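Local coordinates for protein TonB-dependent siderophore receptor (Pseudomonas aeruginosa 39016, PDB 5NEC) that probably takes up iron-loaded siderophores across the outer membrane, using energy delivered through TonB, at residues S40-A45 with V343-L348. Residues are numbered along the deposited sequence; the frame is centred on the assembly and turned at random.
Sequences SKKYTA and VNQTDL. With C8E ((hydroxyethyloxy)tri(ethyloxy)octane), chain C.
Lys42 reaches from the N-terminal loop that leads into strand 54-57 to the inner face of the beta-barrel and meets Asp347 and Gln345 there. This is the plug-in-barrel fold of TonB-dependent receptors. Strand 54-57 belongs to the small mixed sheet that the barrel encloses. Residues 343-348 belong to the long barrel strand 327-354.

The CB atoms of Asp347 and Gln345 both point toward the loop. The lysine chain bends at chi2, chi3 and chi4 (chi3 -82°), which carries its end to the strand although its CB does not point that way. It meets Asp347 at about a right angle. Its last methylene does the touching: Lys42 CE lies 3.6 Å from Asp347 OD2. Lys42 also touches Ser362 of strand 357-379 and Tyr436 of strand 426-444, the next two strands round the barrel.

The three touching residues are buried, and the charge pair probably helps offset the cost of burying the ammonium group. Gln345 holds its CG anti to the backbone N (chi1 -152°), and its chain continues extended, bringing the amide near the ammonium group. The salt bridge is long, with Lys42 NZ 3.7 Å from Asp347 OD2. The other carboxylate oxygen, Asp347 OD1, is hydrogen-bonded to Tyr436 OH. That bond probably helps fix the rotation of the carboxylate about its CB-CG bond.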
ATOM      1  N   SER A  40     -13.425  10.065  -4.878  1.00 86.80           N
ATOM      2  CA  SER A  40     -13.593  11.132  -3.876  1.00 91.00           C
ATOM      3  C   SER A  40     -13.869  12.469  -4.557  1.00 96.12           C
ATOM      4  O   SER A  40     -13.086  12.890  -5.407  1.00100.42           O
ATOM      5  CB  SER A  40     -12.353  11.242  -2.960  1.00 91.06           C
ATOM      6  OG  SER A  40     -11.290  11.999  -3.544  1.00 89.01           O
ATOM      7  N   LYS A  41     -14.940  13.154  -4.149  1.00 99.03           N
ATOM      8  CA  LYS A  41     -15.356  14.435  -4.775  1.00 97.25           C
ATOM      9  C   LYS A  41     -14.655  15.638  -4.120  1.00 96.83           C
ATOM     10  O   LYS A  41     -15.281  16.657  -3.769  1.00 94.40           O
ATOM     11  CB  LYS A  41     -16.887  14.591  -4.770  1.00 94.69           C
ATOM     12  CG  LYS A  41     -17.588  13.373  -5.379  1.00 93.33           C
ATOM     13  CD  LYS A  41     -19.092  13.558  -5.490  1.00 93.15           C
ATOM     14  CE  LYS A  41     -19.876  12.279  -5.221  1.00 93.39           C
ATOM     15  NZ  LYS A  41     -19.606  11.222  -6.232  1.00 94.35           N
ATOM     16  N   LYS A  42     -13.346  15.472  -3.931  1.00 98.04           N
ATOM     17  CA  LYS A  42     -12.387  16.550  -3.700  1.00 98.95           C
ATOM     18  C   LYS A  42     -11.641  16.818  -5.019  1.00101.51           C
ATOM     19  O   LYS A  42     -11.030  17.868  -5.159  1.00100.49           O
ATOM     20  CB  LYS A  42     -11.386  16.150  -2.583  1.00 98.08           C
ATOM     21  CG  LYS A  42     -11.296  17.106  -1.381  1.00 98.85           C
ATOM     22  CD  LYS A  42     -11.064  16.355  -0.064  1.00 98.35           C
ATOM     23  CE  LYS A  42     -12.359  15.794   0.513  1.00 99.82           C
ATOM     24  NZ  LYS A  42     -12.167  14.472   1.191  1.00101.84           N
ATOM     25  N   TYR A  43     -11.678  15.860  -5.951  1.00102.94           N
ATOM     26  CA  TYR A  43     -11.267  16.073  -7.337  1.00104.27           C
ATOM     27  C   TYR A  43     -12.377  16.822  -8.039  1.00104.17           C
ATOM     28  O   TYR A  43     -13.539  16.429  -7.972  1.00103.92           O
ATOM     29  CB  TYR A  43     -11.058  14.770  -8.096  1.00106.34           C
ATOM     30  CG  TYR A  43      -9.790  14.040  -7.762  1.00108.93           C
ATOM     31  CD1 TYR A  43      -9.584  13.499  -6.483  1.00109.45           C
ATOM     32  CD2 TYR A  43      -8.801  13.853  -8.731  1.00110.14           C
ATOM     33  CE1 TYR A  43      -8.421  12.812  -6.175  1.00107.36           C
ATOM     34  CE2 TYR A  43      -7.641  13.158  -8.435  1.00109.92           C
ATOM     35  CZ  TYR A  43      -7.458  12.644  -7.161  1.00107.45           C
ATOM     36  OH  TYR A  43      -6.298  11.974  -6.883  1.00108.26           O
ATOM     37  N   THR A  44     -11.988  17.877  -8.751  1.00103.90           N
ATOM     38  CA  THR A  44     -12.911  18.806  -9.405  1.00 99.10           C
ATOM     39  C   THR A  44     -12.857  18.710 -10.958  1.00 95.56           C
ATOM     40  O   THR A  44     -13.182  19.695 -11.648  1.00100.51           O
ATOM     41  CB  THR A  44     -12.609  20.244  -8.894  1.00 98.48           C
ATOM     42  OG1 THR A  44     -11.237  20.578  -9.143  1.00 93.15           O
ATOM     43  CG2 THR A  44     -12.881  20.367  -7.371  1.00 98.07           C
ATOM     44  N   ALA A  45     -12.501  17.521 -11.483  1.00 88.65           N
ATOM     45  CA  ALA A  45     -12.248  17.289 -12.926  1.00 84.31           C
ATOM     46  C   ALA A  45     -11.917  15.813 -13.218  1.00 79.99           C
ATOM     47  O   ALA A  45     -11.381  15.131 -12.347  1.00 78.19           O
ATOM     48  CB  ALA A  45     -11.094  18.163 -13.417  1.00 84.40           C
ATOM     49  N   VAL A 343     -11.859  10.760  13.741  1.00 48.61           N
ATOM     50  CA  VAL A 343     -11.788  11.842  12.737  1.00 48.88           C
ATOM     51  C   VAL A 343     -13.180  12.387  12.407  1.00 48.94           C
ATOM     52  O   VAL A 343     -14.139  11.623  12.281  1.00 48.74           O
ATOM     53  CB  VAL A 343     -11.106  11.367  11.421  1.00 49.82           C
ATOM     54  CG1 VAL A 343     -10.823  12.538  10.483  1.00 50.57           C
ATOM     55  CG2 VAL A 343      -9.814  10.649  11.742  1.00 50.25           C
ATOM     56  N   ASN A 344     -13.294  13.704  12.282  1.00 48.61           N
ATOM     57  CA  ASN A 344     -14.478  14.307  11.691  1.00 50.02           C
ATOM     58  C   ASN A 344     -14.075  15.241  10.558  1.00 50.36           C
ATOM     59  O   ASN A 344     -13.235  16.112  10.744  1.00 49.22           O
ATOM     60  CB  ASN A 344     -15.333  15.067  12.703  1.00 49.95           C
ATOM     61  CG  ASN A 344     -16.719  15.379  12.147  1.00 50.36           C
ATOM     62  OD1 ASN A 344     -17.589  14.521  12.121  1.00 51.56           O
ATOM     63  ND2 ASN A 344     -16.906  16.586  11.646  1.00 51.16           N
ATOM     64  N   GLN A 345     -14.710  15.063   9.405  1.00 51.53           N
ATOM     65  CA  GLN A 345     -14.377  15.793   8.198  1.00 54.12           C
ATOM     66  C   GLN A 345     -15.660  16.372   7.601  1.00 52.75           C
ATOM     67  O   GLN A 345     -16.560  15.629   7.266  1.00 53.31           O
ATOM     68  CB  GLN A 345     -13.700  14.827   7.232  1.00 57.97           C
ATOM     69  CG  GLN A 345     -12.736  15.469   6.262  1.00 62.38           C
ATOM     70  CD  GLN A 345     -11.822  14.429   5.590  1.00 64.92           C
ATOM     71  OE1 GLN A 345     -11.316  13.499   6.232  1.00 62.02           O
ATOM     72  NE2 GLN A 345     -11.584  14.608   4.293  1.00 68.79           N
ATOM     73  N   THR A 346     -15.756  17.692   7.527  1.00 51.36           N
ATOM     74  CA  THR A 346     -16.902  18.370   6.948  1.00 51.58           C
ATOM     75  C   THR A 346     -16.466  19.002   5.629  1.00 53.78           C
ATOM     76  O   THR A 346     -15.538  19.803   5.622  1.00 53.28           O
ATOM     77  CB  THR A 346     -17.417  19.482   7.882  1.00 50.73           C
ATOM     78  OG1 THR A 346     -17.771  18.929   9.153  1.00 47.84           O
ATOM     79  CG2 THR A 346     -18.637  20.141   7.289  1.00 52.51           C
ATOM     80  N   ASP A 347     -17.135  18.658   4.527  1.00 55.39           N
ATOM     81  CA  ASP A 347     -16.791  19.176   3.192  1.00 57.02           C
ATOM     82  C   ASP A 347     -17.957  19.901   2.514  1.00 57.17           C
ATOM     83  O   ASP A 347     -19.114  19.508   2.656  1.00 54.43           O
ATOM     84  CB  ASP A 347     -16.333  18.041   2.277  1.00 59.29           C
ATOM     85  CG  ASP A 347     -15.103  17.331   2.796  1.00 61.41           C
ATOM     86  OD1 ASP A 347     -14.126  18.015   3.156  1.00 65.69           O
ATOM     87  OD2 ASP A 347     -15.097  16.085   2.838  1.00 65.38           O
ATOM     88  N   LEU A 348     -17.627  20.967   1.792  1.00 57.24           N
ATOM     89  CA  LEU A 348     -18.551  21.671   0.914  1.00 58.51           C
ATOM     90  C   LEU A 348     -17.964  21.603  -0.498  1.00 57.42           C
ATOM     91  O   LEU A 348     -16.835  22.019  -0.722  1.00 56.21           O
ATOM     92  CB  LEU A 348     -18.708  23.127   1.357  1.00 59.33           C
ATOM     93  CG  LEU A 348     -19.696  23.987   0.554  1.00 62.69           C
ATOM     94  CD1 LEU A 348     -21.126  23.523   0.844  1.00 63.73           C
ATOM     95  CD2 LEU A 348     -19.531  25.472   0.851  1.00 62.70           C
TER
HETATM   96  C1  C8E C 801     -12.223  14.650  17.795  1.00 54.07           C
HETATM   97  C2  C8E C 801     -12.977  14.010  16.643  1.00 56.17           C
HETATM   98  C3  C8E C 801     -14.128  13.111  17.115  1.00 59.95           C
HETATM   99  C4  C8E C 801     -14.708  12.252  15.977  1.00 61.16           C
HETATM  100  C5  C8E C 801     -16.026  11.544  16.337  1.00 61.01           C
HETATM  101  C6  C8E C 801     -16.091  10.084  15.854  1.00 59.46           C
HETATM  102  C7  C8E C 801     -17.504   9.502  15.969  1.00 58.48           C
HETATM  103  C8  C8E C 801     -17.579   8.003  15.729  1.00 56.02           C